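Local atomic coordinates of AA9 family lytic polysaccharide monooxygenase D (Myceliophthora thermophila, PDB entry 5UFV), a protein that cleaves the beta-1,4-glycosidic bonds of cellulose by copper-dependent oxidation at C1, using a reductant and O2 or H2O2. Residues H75-I80 with S124-A129; A71-S76 with K130-N135; V116-E121 with I204-N209; D105-H110 with K136-K141. All blocks are in the same frame, centred on the assembly; numbering follows the deposited sequence.

Contact 1 of 4, residues H75-I80 with S124-A129; sequences HSQGPI and SGWDIA. With CU (copper (II) ion), chain G.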
loop_
_atom_site.group_PDB
_atom_site.type_symbol
_atom_site.label_atom_id
_atom_site.label_comp_id
_atom_site.label_asym_id
_atom_site.label_seq_id
_atom_site.Cartn_x
_atom_site.Cartn_y
_atom_site.Cartn_z
ATOM N N HIS A 75 4.369 -14.265 -0.592
ATOM C CA HIS A 75 4.048 -14.366 -2.042
ATOM C C HIS A 75 4.991 -13.586 -2.956
ATOM O O HIS A 75 5.337 -12.450 -2.684
ATOM C CB HIS A 75 2.600 -13.939 -2.304
ATOM C CG HIS A 75 1.607 -14.667 -1.467
ATOM N ND1 HIS A 75 1.459 -16.032 -1.534
ATOM C CD2 HIS A 75 0.741 -14.235 -0.515
ATOM C CE1 HIS A 75 0.550 -16.417 -0.653
ATOM N NE2 HIS A 75 0.091 -15.345 -0.033
ATOM N N SER A 76 5.349 -14.199 -4.069
ATOM C CA SER A 76 6.331 -13.649 -4.984
ATOM C C SER A 76 5.764 -13.054 -6.256
ATOM O O SER A 76 6.511 -12.565 -7.063
ATOM C CB SER A 76 7.346 -14.736 -5.338
ATOM O OG SER A 76 8.095 -15.028 -4.176
ATOM N N GLN A 77 4.449 -13.075 -6.423
ATOM C CA GLN A 77 3.808 -12.417 -7.552
ATOM C C GLN A 77 2.757 -11.395 -7.140
ATOM O O GLN A 77 1.820 -11.704 -6.432
ATOM C CB GLN A 77 3.125 -13.442 -8.437
ATOM C CG GLN A 77 4.068 -14.462 -9.046
ATOM C CD GLN A 77 4.270 -15.682 -8.170
ATOM O OE1 GLN A 77 3.386 -16.091 -7.427
ATOM N NE2 GLN A 77 5.446 -16.269 -8.259
ATOM N N GLY A 78 2.932 -10.179 -7.611
ATOM C CA GLY A 78 1.911 -9.170 -7.597
ATOM C C GLY A 78 2.519 -7.811 -7.279
ATOM O O GLY A 78 3.684 -7.707 -6.875
ATOM N N PRO A 79 1.733 -6.744 -7.459
ATOM C CA PRO A 79 2.232 -5.404 -7.218
ATOM C C PRO A 79 2.284 -4.918 -5.753
ATOM O O PRO A 79 1.659 -5.484 -4.853
ATOM C CB PRO A 79 1.258 -4.534 -8.015
ATOM C CG PRO A 79 -0.004 -5.283 -7.980
ATOM C CD PRO A 79 0.409 -6.723 -8.099
ATOM N N ILE A 80 3.059 -3.864 -5.566
ATOM C CA ILE A 80 3.150 -3.135 -4.329
ATOM C C ILE A 80 2.556 -1.774 -4.632
ATOM O O ILE A 80 2.923 -1.168 -5.630
ATOM C CB ILE A 80 4.629 -2.904 -3.958
ATOM C CG1 ILE A 80 5.335 -4.237 -3.786
ATOM C CG2 ILE A 80 4.745 -2.070 -2.704
ATOM C CD1 ILE A 80 6.808 -4.103 -3.521
ATOM N N SER A 124 11.405 -14.826 -9.551
ATOM C CA SER A 124 10.242 -13.972 -9.825
ATOM C C SER A 124 10.587 -12.644 -10.522
ATOM O O SER A 124 11.531 -11.961 -10.162
ATOM C CB SER A 124 9.480 -13.668 -8.523
ATOM O OG SER A 124 8.547 -12.620 -8.739
ATOM N N GLY A 125 9.790 -12.256 -11.493
ATOM C CA GLY A 125 9.967 -10.947 -12.115
ATOM C C GLY A 125 9.247 -9.795 -11.429
ATOM O O GLY A 125 9.130 -8.709 -12.008
ATOM N N TRP A 126 8.766 -10.025 -10.206
ATOM C CA TRP A 126 8.067 -8.996 -9.435
ATOM C C TRP A 126 8.917 -8.459 -8.280
ATOM O O TRP A 126 9.567 -9.215 -7.550
ATOM C CB TRP A 126 6.801 -9.578 -8.834
ATOM C CG TRP A 126 5.829 -10.177 -9.801
ATOM C CD1 TRP A 126 5.847 -11.443 -10.317
ATOM C CD2 TRP A 126 4.658 -9.548 -10.308
ATOM N NE1 TRP A 126 4.761 -11.624 -11.133
ATOM C CE2 TRP A 126 4.015 -10.474 -11.141
ATOM C CE3 TRP A 126 4.090 -8.284 -10.134
ATOM C CZ2 TRP A 126 2.823 -10.178 -11.803
ATOM C CZ3 TRP A 126 2.929 -7.982 -10.797
ATOM C CH2 TRP A 126 2.297 -8.926 -11.629
ATOM N N ASP A 127 8.870 -7.148 -8.094
ATOM C CA ASP A 127 9.562 -6.503 -6.983
ATOM C C ASP A 127 9.076 -6.994 -5.617
ATOM O O ASP A 127 9.833 -7.004 -4.653
ATOM C CB ASP A 127 9.402 -4.976 -7.077
ATOM C CG ASP A 127 10.279 -4.372 -8.158
ATOM O OD1 ASP A 127 11.472 -4.712 -8.212
ATOM O OD2 ASP A 127 9.779 -3.577 -8.972
ATOM N N ILE A 128 7.825 -7.409 -5.537
ATOM C CA ILE A 128 7.310 -7.960 -4.306
ATOM C C ILE A 128 8.139 -9.146 -3.787
ATOM O O ILE A 128 8.156 -9.410 -2.606
ATOM C CB ILE A 128 5.835 -8.399 -4.475
ATOM C CG1 ILE A 128 5.093 -8.334 -3.139
ATOM C CG2 ILE A 128 5.746 -9.801 -5.056
ATOM C CD1 ILE A 128 3.602 -8.565 -3.258
ATOM N N ALA A 129 8.807 -9.875 -4.666
ATOM C CA ALA A 129 9.562 -11.047 -4.245
ATOM C C ALA A 129 10.604 -10.696 -3.209
ATOM O O ALA A 129 11.065 -11.561 -2.462
ATOM C CB ALA A 129 10.257 -11.669 -5.436
HETATM CU CU CU G . -0.891 -15.457 1.700
HETATM O O HOH W 1 5.824 -6.263 -7.481
#
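The backbones of 75-80 and 124-129, two irregular segments, draw so near that the CA atoms of S76 and A129 lie 4.2 Å apart. S124 OG donates to S76 O over 2.6 Å, tilted 22° from the carbonyl plane. The same hydroxyl accepts from W126 N, making an ST turn, a double role that a serine oxygen fills well; chi1 of 167° sets OG opposite the backbone N, where it can meet S76 O. W126 lays one face of its indole over the opposing main chain: Q77 CA stands 3.7 Å from the centroid of the five-membered ring, while G78 N lies over the same face and G78 CA above the six-membered ring. G78 has phi 142°, where a beta carbon would jam against the preceding carbonyl, so the backbone itself calls for glycine. Q77 CG approaches W126 NE1 to 3.6 Å, its amide plane nearly perpendicular to the indole; both polar ends look elsewhere, Q77 NE2 to E121 and W126 NE1 to L118 O. I128 presses its branched CB to 3.3 Å from G78 O, and a water links I128 N, from which it accepts, to G78 O, 2.7 Å from the water. At the far end H75 NE2 binds copper at 2.0 Å. I80 and I128 both rest on L157 of strand 149-159, P79 and I80 bond through their backbones to I158 and A107, and the W126 ring meets those of F109 and Y217.

Contact 2 of 4, residues A71-S76 with K130-N135; sequences AQWTHS and KLVGGN. With CU (copper (II) ion), chain G.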
loop_
_atom_site.group_PDB
_atom_site.type_symbol
_atom_site.label_atom_id
_atom_site.label_comp_id
_atom_site.label_asym_id
_atom_site.label_seq_id
_atom_site.Cartn_x
_atom_site.Cartn_y
_atom_site.Cartn_z
ATOM N N ALA A 71 7.053 -8.189 8.895
ATOM C CA ALA A 71 7.679 -9.226 9.659
ATOM C C ALA A 71 7.655 -10.564 8.936
ATOM O O ALA A 71 8.574 -11.355 9.103
ATOM C CB ALA A 71 7.026 -9.346 11.013
ATOM N N GLN A 72 6.603 -10.806 8.155
ATOM C CA GLN A 72 6.408 -12.056 7.390
ATOM C C GLN A 72 5.759 -11.692 6.068
ATOM O O GLN A 72 4.940 -10.783 6.014
ATOM C CB GLN A 72 5.448 -13.049 8.078
ATOM C CG GLN A 72 5.823 -13.557 9.480
ATOM C CD GLN A 72 7.204 -14.241 9.613
ATOM O OE1 GLN A 72 7.802 -14.291 10.721
ATOM N NE2 GLN A 72 7.701 -14.804 8.497
ATOM N N TRP A 73 6.124 -12.402 5.005
ATOM C CA TRP A 73 5.483 -12.246 3.719
ATOM C C TRP A 73 5.820 -13.417 2.819
ATOM O O TRP A 73 6.980 -13.726 2.613
ATOM C CB TRP A 73 5.931 -10.971 3.021
ATOM C CG TRP A 73 5.236 -10.866 1.725
ATOM C CD1 TRP A 73 5.778 -10.961 0.483
ATOM C CD2 TRP A 73 3.838 -10.742 1.547
ATOM N NE1 TRP A 73 4.791 -10.864 -0.472
ATOM C CE2 TRP A 73 3.593 -10.722 0.159
ATOM C CE3 TRP A 73 2.765 -10.613 2.431
ATOM C CZ2 TRP A 73 2.332 -10.581 -0.365
ATOM C CZ3 TRP A 73 1.509 -10.466 1.915
ATOM C CH2 TRP A 73 1.294 -10.450 0.523
ATOM N N THR A 74 4.814 -14.024 2.222
ATOM C CA THR A 74 5.026 -15.290 1.571
ATOM C C THR A 74 4.916 -15.297 0.043
ATOM O O THR A 74 5.367 -16.249 -0.562
ATOM C CB THR A 74 4.116 -16.379 2.182
ATOM O OG1 THR A 74 2.742 -16.113 1.897
ATOM C CG2 THR A 74 4.308 -16.437 3.681
ATOM N N HIS A 75 4.369 -14.265 -0.592
ATOM C CA HIS A 75 4.048 -14.366 -2.042
ATOM C C HIS A 75 4.991 -13.586 -2.956
ATOM O O HIS A 75 5.337 -12.450 -2.684
ATOM C CB HIS A 75 2.600 -13.939 -2.304
ATOM C CG HIS A 75 1.607 -14.667 -1.467
ATOM N ND1 HIS A 75 1.459 -16.032 -1.534
ATOM C CD2 HIS A 75 0.741 -14.235 -0.515
ATOM C CE1 HIS A 75 0.550 -16.417 -0.653
ATOM N NE2 HIS A 75 0.091 -15.345 -0.033
ATOM N N SER A 76 5.349 -14.199 -4.069
ATOM C CA SER A 76 6.331 -13.649 -4.984
ATOM C C SER A 76 5.764 -13.054 -6.256
ATOM O O SER A 76 6.511 -12.565 -7.063
ATOM C CB SER A 76 7.346 -14.736 -5.338
ATOM O OG SER A 76 8.095 -15.028 -4.176
ATOM N N LYS A 130 10.998 -9.431 -3.209
ATOM C CA LYS A 130 12.044 -8.982 -2.341
ATOM C C LYS A 130 11.538 -8.806 -0.928
ATOM O O LYS A 130 12.347 -8.799 0.006
ATOM C CB LYS A 130 12.664 -7.687 -2.873
ATOM C CG LYS A 130 13.452 -7.896 -4.156
ATOM C CD LYS A 130 13.683 -6.584 -4.887
ATOM C CE LYS A 130 14.595 -6.774 -6.094
ATOM N NZ LYS A 130 14.605 -5.558 -6.955
ATOM N N LEU A 131 10.213 -8.692 -0.778
ATOM C CA LEU A 131 9.571 -8.659 0.553
ATOM C C LEU A 131 9.400 -10.029 1.208
ATOM O O LEU A 131 8.981 -10.113 2.346
ATOM C CB LEU A 131 8.218 -7.952 0.502
ATOM C CG LEU A 131 8.288 -6.519 -0.017
ATOM C CD1 LEU A 131 6.927 -5.846 0.052
ATOM C CD2 LEU A 131 9.304 -5.681 0.740
ATOM N N VAL A 132 9.753 -11.094 0.510
ATOM C CA VAL A 132 9.491 -12.426 1.004
ATOM C C VAL A 132 10.564 -12.844 2.000
ATOM O O VAL A 132 11.739 -12.589 1.770
ATOM C CB VAL A 132 9.471 -13.438 -0.161
ATOM C CG1 VAL A 132 9.435 -14.884 0.352
ATOM C CG2 VAL A 132 8.280 -13.146 -1.066
ATOM N N GLY A 133 10.152 -13.480 3.097
ATOM C CA GLY A 133 11.087 -14.239 3.924
ATOM C C GLY A 133 11.519 -13.643 5.255
ATOM O O GLY A 133 12.401 -14.184 5.919
ATOM N N GLY A 134 10.925 -12.521 5.639
ATOM C CA GLY A 134 11.037 -12.059 7.005
ATOM C C GLY A 134 11.781 -10.762 7.154
ATOM O O GLY A 134 12.913 -10.610 6.675
ATOM N N ASN A 135 11.121 -9.833 7.838
ATOM C CA ASN A 135 11.691 -8.533 8.192
ATOM C C ASN A 135 12.285 -7.818 6.997
ATOM O O ASN A 135 13.373 -7.268 7.082
ATOM C CB ASN A 135 12.694 -8.691 9.340
ATOM C CG ASN A 135 12.067 -9.385 10.534
ATOM O OD1 ASN A 135 12.508 -10.455 10.955
ATOM N ND2 ASN A 135 10.987 -8.812 11.041
HETATM CU CU CU G . -0.891 -15.457 1.700
#
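G133 N donates to W73 O over 3.2 Å, in the plane of the carbonyl, and this is the firmer of two backbone bonds joining the segments; the other, N135 N to A71 O, is also 3.2 Å but weak. Each acceptor takes in addition a CA-H contact, W73 O from V132 CA at 3.3 Å and A71 O from G134 CA. Within 71-76, W73 NE1 reaches a lone pair of H75 O at 2.8 Å, although that oxygen lies 33° out of the indole plane. The main chain of 133-135 runs through positive phi values, easily adopted by the two glycines and tolerated by an asparagine. Outward from these bonds comes the packing. W73 extends with CG opposite its backbone N (chi1 -180°), which places CD1 of the indole against L131 and V132: it touches L131 CB at 3.9 Å and V132 CG2 at 3.7 Å. That valine methyl, V132 CG2, also lies 3.4 Å from H75 O and against S76 OG. The same indole meets the ring of Y169 edge to face. T74 sets its OG1 above the centre of the H75 imidazole, 3.7 Å from the copper, and bonds weakly to the amino N of the methylated histidine at position 1. The arrangement belongs to the copper site of AA9 monooxygenases, the histidine brace, in which H75 joins the N-terminal histidine as ligands and Y169 completes the metal site; here the 130-135 loop backs the segment that carries H75.

Contact 3 of 4, residues V116-E121 with I204-N209; sequences VFLDTE and ISFNIN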
loop_
_atom_site.group_PDB
_atom_site.type_symbol
_atom_site.label_atom_id
_atom_site.label_comp_id
_atom_site.label_asym_id
_atom_site.label_seq_id
_atom_site.Cartn_x
_atom_site.Cartn_y
_atom_site.Cartn_z
ATOM N N VAL A 116 11.188 -15.632 -17.791
ATOM C CA VAL A 116 10.513 -15.270 -16.557
ATOM C C VAL A 116 9.112 -14.758 -16.924
ATOM O O VAL A 116 8.962 -13.667 -17.489
ATOM C CB VAL A 116 11.299 -14.165 -15.798
ATOM C CG1 VAL A 116 10.552 -13.692 -14.547
ATOM C CG2 VAL A 116 12.693 -14.644 -15.423
ATOM N N PHE A 117 8.092 -15.544 -16.609
ATOM C CA PHE A 117 6.722 -15.143 -16.855
ATOM C C PHE A 117 6.079 -14.531 -15.613
ATOM O O PHE A 117 6.663 -14.532 -14.519
ATOM C CB PHE A 117 5.899 -16.350 -17.293
ATOM C CG PHE A 117 6.509 -17.113 -18.424
ATOM C CD1 PHE A 117 6.249 -16.755 -19.739
ATOM C CD2 PHE A 117 7.351 -18.198 -18.172
ATOM C CE1 PHE A 117 6.818 -17.469 -20.784
ATOM C CE2 PHE A 117 7.925 -18.918 -19.222
ATOM C CZ PHE A 117 7.651 -18.554 -20.527
ATOM N N LEU A 118 4.858 -14.033 -15.801
ATOM C CA LEU A 118 4.052 -13.454 -14.726
ATOM C C LEU A 118 3.862 -14.433 -13.590
ATOM O O LEU A 118 3.824 -14.009 -12.434
ATOM C CB LEU A 118 2.667 -13.014 -15.221
ATOM C CG LEU A 118 2.588 -11.843 -16.207
ATOM C CD1 LEU A 118 1.183 -11.718 -16.764
ATOM C CD2 LEU A 118 3.016 -10.523 -15.589
ATOM N N ASP A 119 3.741 -15.722 -13.913
ATOM C CA ASP A 119 3.541 -16.756 -12.895
ATOM C C ASP A 119 4.829 -17.441 -12.421
ATOM O O ASP A 119 4.763 -18.330 -11.590
ATOM C CB ASP A 119 2.530 -17.803 -13.368
ATOM C CG ASP A 119 3.087 -18.753 -14.410
ATOM O OD1 ASP A 119 4.077 -18.418 -15.091
ATOM O OD2 ASP A 119 2.499 -19.845 -14.577
ATOM N N THR A 120 5.992 -17.022 -12.916
ATOM C CA THR A 120 7.235 -17.656 -12.504
ATOM C C THR A 120 7.543 -17.359 -11.037
ATOM O O THR A 120 7.483 -16.212 -10.605
ATOM C CB THR A 120 8.412 -17.202 -13.371
ATOM O OG1 THR A 120 8.203 -17.665 -14.705
ATOM C CG2 THR A 120 9.758 -17.765 -12.827
ATOM N N GLU A 121 7.913 -18.410 -10.309
ATOM C CA GLU A 121 8.154 -18.364 -8.872
ATOM C C GLU A 121 9.607 -18.002 -8.505
ATOM O O GLU A 121 9.823 -17.098 -7.715
ATOM C CB GLU A 121 7.738 -19.700 -8.250
ATOM C CG GLU A 121 7.945 -19.800 -6.741
ATOM C CD GLU A 121 6.973 -18.973 -5.905
ATOM O OE1 GLU A 121 6.002 -18.376 -6.445
ATOM O OE2 GLU A 121 7.194 -18.945 -4.673
ATOM N N ILE A 204 -6.751 -7.414 -12.338
ATOM C CA ILE A 204 -7.200 -7.819 -11.005
ATOM C C ILE A 204 -7.528 -9.304 -10.936
ATOM O O ILE A 204 -6.894 -10.034 -10.170
ATOM C CB ILE A 204 -8.408 -6.981 -10.555
ATOM C CG1 ILE A 204 -8.021 -5.479 -10.497
ATOM C CG2 ILE A 204 -8.964 -7.504 -9.241
ATOM C CD1 ILE A 204 -6.940 -5.121 -9.485
ATOM N N SER A 205 -8.516 -9.739 -11.718
ATOM C CA SER A 205 -8.883 -11.148 -11.856
ATOM C C SER A 205 -8.560 -11.530 -13.284
ATOM O O SER A 205 -9.139 -10.978 -14.222
ATOM C CB SER A 205 -10.372 -11.392 -11.606
ATOM O OG SER A 205 -10.702 -11.406 -10.219
ATOM N N PHE A 206 -7.622 -12.468 -13.436
ATOM C CA PHE A 206 -7.167 -12.924 -14.756
ATOM C C PHE A 206 -6.338 -14.198 -14.588
ATOM O O PHE A 206 -5.963 -14.556 -13.467
ATOM C CB PHE A 206 -6.356 -11.823 -15.485
ATOM C CG PHE A 206 -5.016 -11.538 -14.864
ATOM C CD1 PHE A 206 -4.924 -10.794 -13.700
ATOM C CD2 PHE A 206 -3.848 -12.028 -15.439
ATOM C CE1 PHE A 206 -3.691 -10.529 -13.133
ATOM C CE2 PHE A 206 -2.614 -11.776 -14.875
ATOM C CZ PHE A 206 -2.533 -11.027 -13.722
ATOM N N ASN A 207 -6.061 -14.873 -15.698
ATOM C CA ASN A 207 -5.362 -16.143 -15.638
ATOM C C ASN A 207 -3.862 -15.956 -15.750
ATOM O O ASN A 207 -3.277 -15.993 -16.837
ATOM C CB ASN A 207 -5.852 -17.099 -16.714
ATOM C CG ASN A 207 -5.365 -18.518 -16.488
ATOM O OD1 ASN A 207 -4.560 -18.794 -15.587
ATOM N ND2 ASN A 207 -5.850 -19.430 -17.307
ATOM N N ILE A 208 -3.240 -15.794 -14.597
ATOM C CA ILE A 208 -1.823 -15.504 -14.525
ATOM C C ILE A 208 -0.973 -16.638 -15.115
ATOM O O ILE A 208 0.121 -16.411 -15.599
ATOM C CB ILE A 208 -1.408 -15.163 -13.058
ATOM C CG1 ILE A 208 -0.090 -14.384 -13.057
ATOM C CG2 ILE A 208 -1.369 -16.426 -12.172
ATOM C CD1 ILE A 208 0.301 -13.793 -11.728
ATOM N N ASN A 209 -1.502 -17.852 -15.098
ATOM C CA ASN A 209 -0.785 -19.001 -15.608
ATOM C C ASN A 209 -0.954 -19.150 -17.112
ATOM O O ASN A 209 -0.463 -20.103 -17.674
ATOM C CB ASN A 209 -1.253 -20.281 -14.896
ATOM C CG ASN A 209 -1.276 -20.129 -13.383
ATOM O OD1 ASN A 209 -2.311 -20.258 -12.736
ATOM N ND2 ASN A 209 -0.136 -19.832 -12.819
#
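D119 turns its CG between its own N and carbonyl carbon (chi1 75°) while N209 carries CG beside its backbone N (chi1 -49°), and these two torsions bring a carboxylate and an amide together across the contact. Both groups sit on tight turns: 117-120 is a type I beta turn with L118 and D119 at its centre, and N207 opens an Asx turn by accepting from N209 N at its OD1. The beta turn is tied by T120 N to F117 O, and T120 OG1 accepts in return from F117 N, a good use of a threonine hydroxyl. N209 ND2 donates to D119 OD2 at 3.2 Å in a nearly straight bond (171°); OD2 lies in the amide plane of N209 and accepts on its anti lone pair, although the carboxylate and amide planes are well turned from each other. The other oxygen, D119 OD1, takes a bond from H211 NE2, so the aspartate is held from two directions. D119 CB also lies 3.6 Å from I208 O. Beneath this polar rim the packing is aliphatic. I208 sends CG1 to 3.8 Å from L118 CB and its CD1 to 3.6 Å from L118 O; this CG1-CD1 branch, set opposite the backbone N, lies against the L118 end of the turn. Beyond it, L118 CD1 meets the edge of the F206 ring, close to its plane, 4.2 Å from CE2.

Contact 4 of 4, residues D105-H110 with K136-K141; sequences DEAGFH and KSWSSK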
loop_
_atom_site.group_PDB
_atom_site.type_symbol
_atom_site.label_atom_id
_atom_site.label_comp_id
_atom_site.label_asym_id
_atom_site.label_seq_id
_atom_site.Cartn_x
_atom_site.Cartn_y
_atom_site.Cartn_z
ATOM N N ASP A 105 3.925 5.626 -4.501
ATOM C CA ASP A 105 4.902 4.623 -4.927
ATOM C C ASP A 105 4.194 3.400 -5.531
ATOM O O ASP A 105 3.018 3.160 -5.275
ATOM C CB ASP A 105 5.768 4.212 -3.736
ATOM C CG ASP A 105 7.164 3.727 -4.144
ATOM O OD1 ASP A 105 7.520 3.847 -5.341
ATOM O OD2 ASP A 105 7.924 3.235 -3.262
ATOM N N GLU A 106 4.901 2.635 -6.346
ATOM C CA GLU A 106 4.343 1.398 -6.904
ATOM C C GLU A 106 5.454 0.550 -7.514
ATOM O O GLU A 106 6.459 1.070 -7.954
ATOM C CB GLU A 106 3.305 1.696 -7.987
ATOM C CG GLU A 106 3.909 2.428 -9.196
ATOM C CD GLU A 106 2.958 2.611 -10.378
ATOM O OE1 GLU A 106 1.721 2.299 -10.286
ATOM O OE2 GLU A 106 3.477 3.089 -11.425
ATOM N N ALA A 107 5.266 -0.760 -7.531
ATOM C CA ALA A 107 6.205 -1.641 -8.203
ATOM C C ALA A 107 5.427 -2.828 -8.699
ATOM O O ALA A 107 4.500 -3.286 -8.024
ATOM C CB ALA A 107 7.314 -2.074 -7.266
ATOM N N GLY A 108 5.781 -3.300 -9.889
ATOM C CA GLY A 108 5.101 -4.393 -10.523
ATOM C C GLY A 108 6.070 -5.373 -11.129
ATOM O O GLY A 108 7.001 -5.807 -10.485
ATOM N N PHE A 109 5.822 -5.717 -12.383
ATOM C CA PHE A 109 6.449 -6.838 -13.005
ATOM C C PHE A 109 7.516 -6.359 -13.965
ATOM O O PHE A 109 7.257 -5.509 -14.780
ATOM C CB PHE A 109 5.407 -7.633 -13.772
ATOM C CG PHE A 109 5.970 -8.816 -14.492
ATOM C CD1 PHE A 109 6.372 -9.938 -13.782
ATOM C CD2 PHE A 109 6.133 -8.796 -15.864
ATOM C CE1 PHE A 109 6.912 -11.024 -14.433
ATOM C CE2 PHE A 109 6.683 -9.883 -16.533
ATOM C CZ PHE A 109 7.064 -11.002 -15.811
ATOM N N HIS A 110 8.706 -6.939 -13.877
ATOM C CA HIS A 110 9.827 -6.527 -14.709
ATOM C C HIS A 110 10.469 -7.713 -15.432
ATOM O O HIS A 110 11.558 -7.599 -15.960
ATOM C CB HIS A 110 10.861 -5.762 -13.849
ATOM C CG HIS A 110 11.576 -6.614 -12.834
ATOM N ND1 HIS A 110 11.379 -6.475 -11.470
ATOM C CD2 HIS A 110 12.504 -7.600 -12.980
ATOM C CE1 HIS A 110 12.148 -7.342 -10.823
ATOM N NE2 HIS A 110 12.836 -8.038 -11.715
ATOM N N LYS A 136 11.549 -7.848 5.892
ATOM C CA LYS A 136 11.892 -7.094 4.712
ATOM C C LYS A 136 11.132 -5.798 4.686
ATOM O O LYS A 136 10.037 -5.683 5.230
ATOM C CB LYS A 136 11.565 -7.901 3.457
ATOM C CG LYS A 136 12.353 -9.194 3.329
ATOM C CD LYS A 136 13.826 -8.945 3.538
ATOM C CE LYS A 136 14.681 -10.065 2.965
ATOM N NZ LYS A 136 14.231 -11.358 3.499
ATOM N N SER A 137 11.711 -4.821 4.021
ATOM C CA SER A 137 11.221 -3.469 4.097
ATOM C C SER A 137 11.057 -2.859 2.730
ATOM O O SER A 137 11.705 -3.279 1.777
ATOM C CB SER A 137 12.207 -2.616 4.905
ATOM O OG SER A 137 12.459 -3.167 6.195
ATOM N N TRP A 138 10.182 -1.855 2.646
ATOM C CA TRP A 138 9.994 -1.073 1.415
ATOM C C TRP A 138 10.017 0.391 1.747
ATOM O O TRP A 138 9.331 0.823 2.656
ATOM C CB TRP A 138 8.676 -1.411 0.710
ATOM C CG TRP A 138 8.653 -0.862 -0.699
ATOM C CD1 TRP A 138 8.155 0.358 -1.104
ATOM C CD2 TRP A 138 9.212 -1.474 -1.866
ATOM N NE1 TRP A 138 8.350 0.521 -2.458
ATOM C CE2 TRP A 138 9.001 -0.580 -2.950
ATOM C CE3 TRP A 138 9.890 -2.672 -2.098
ATOM C CZ2 TRP A 138 9.423 -0.867 -4.269
ATOM C CZ3 TRP A 138 10.322 -2.959 -3.406
ATOM C CH2 TRP A 138 10.081 -2.053 -4.480
ATOM N N SER A 139 10.807 1.150 1.005
ATOM C CA SER A 139 10.980 2.581 1.249
ATOM C C SER A 139 10.390 3.464 0.124
ATOM O O SER A 139 10.597 3.205 -1.073
ATOM C CB SER A 139 12.464 2.884 1.389
ATOM O OG SER A 139 12.940 2.476 2.649
ATOM N N SER A 140 9.685 4.514 0.524
ATOM C CA SER A 140 9.071 5.456 -0.392
ATOM C C SER A 140 9.364 6.883 0.093
ATOM O O SER A 140 9.311 7.153 1.286
ATOM C CB SER A 140 7.562 5.251 -0.420
ATOM O OG SER A 140 7.198 3.967 -0.891
ATOM N N LYS A 141 9.675 7.790 -0.829
ATOM C CA LYS A 141 9.793 9.204 -0.506
ATOM C C LYS A 141 8.429 9.847 -0.481
ATOM O O LYS A 141 7.657 9.643 -1.384
ATOM C CB LYS A 141 10.648 9.930 -1.532
ATOM C CG LYS A 141 12.115 9.725 -1.277
ATOM C CD LYS A 141 12.990 10.413 -2.312
ATOM C CE LYS A 141 14.442 10.037 -2.028
ATOM N NZ LYS A 141 15.378 10.538 -3.062
#
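D105 OD2 is gripped by W138 NE1 and S140 OG, and this is the tight part of a contact between strands of two different sheets, 105-107 and 136-141, whose axes pass 8.2 Å apart at 136°. The bond from W138 NE1 measures 2.9 Å; it lies near the ring plane of the tryptophan but meets the carboxylate from above its own plane. S140 OG donates to the same OD2 at 2.6 Å, from the anti side. A chi1 of -153° extends the carboxylate of D105 away from the residue's own N and across to the facing sheet. Beside this, A107 CB touches W138 CZ2 at 3.9 Å, a small methyl fitting against the broad indole. Away from this grip, E106 and the exposed S137 and S139 take almost no part: E106 points away and its OE1 forms a salt bridge with K103 NZ, while the serines bond T69 and T67 of the adjoining strand 65-70. Tryptophan thus serves twice, as apolar filler and as donor, between the two sheets of the immunoglobulin-like beta sandwich of AA9 enzymes. Two donors on one oxygen, while OD1 takes a weak bond from E106 N, would stabilise the negative charge, so the aspartate is probably ionised where the sheets meet.

In the fold
Contacts 1 and 2 share H75 and S76, have centres 10 Å apart and build the same loop after strand 65-70 that carries H75, one of the copper's ligands; I128 CG1 packs 3.7 Å from W73 NE1 between them. Contact 3 stands further out, its I208 side chain about 14 Å from the copper at nearest atoms, and reaches contact 1 through E121 OE1, 2.8 Å from Q77 NE2. Q77 in turn lies about 3 Å, side chain to side chain, from H161, which probably binds O2. Contact 4, away from the site, meets contact 1 where I80 N lies 2.9 Å from A107 O, and contact 2 where L131 packs against W138. Contacts 1 and 2 thus connect the loop at the copper with the sandwich through contact 4.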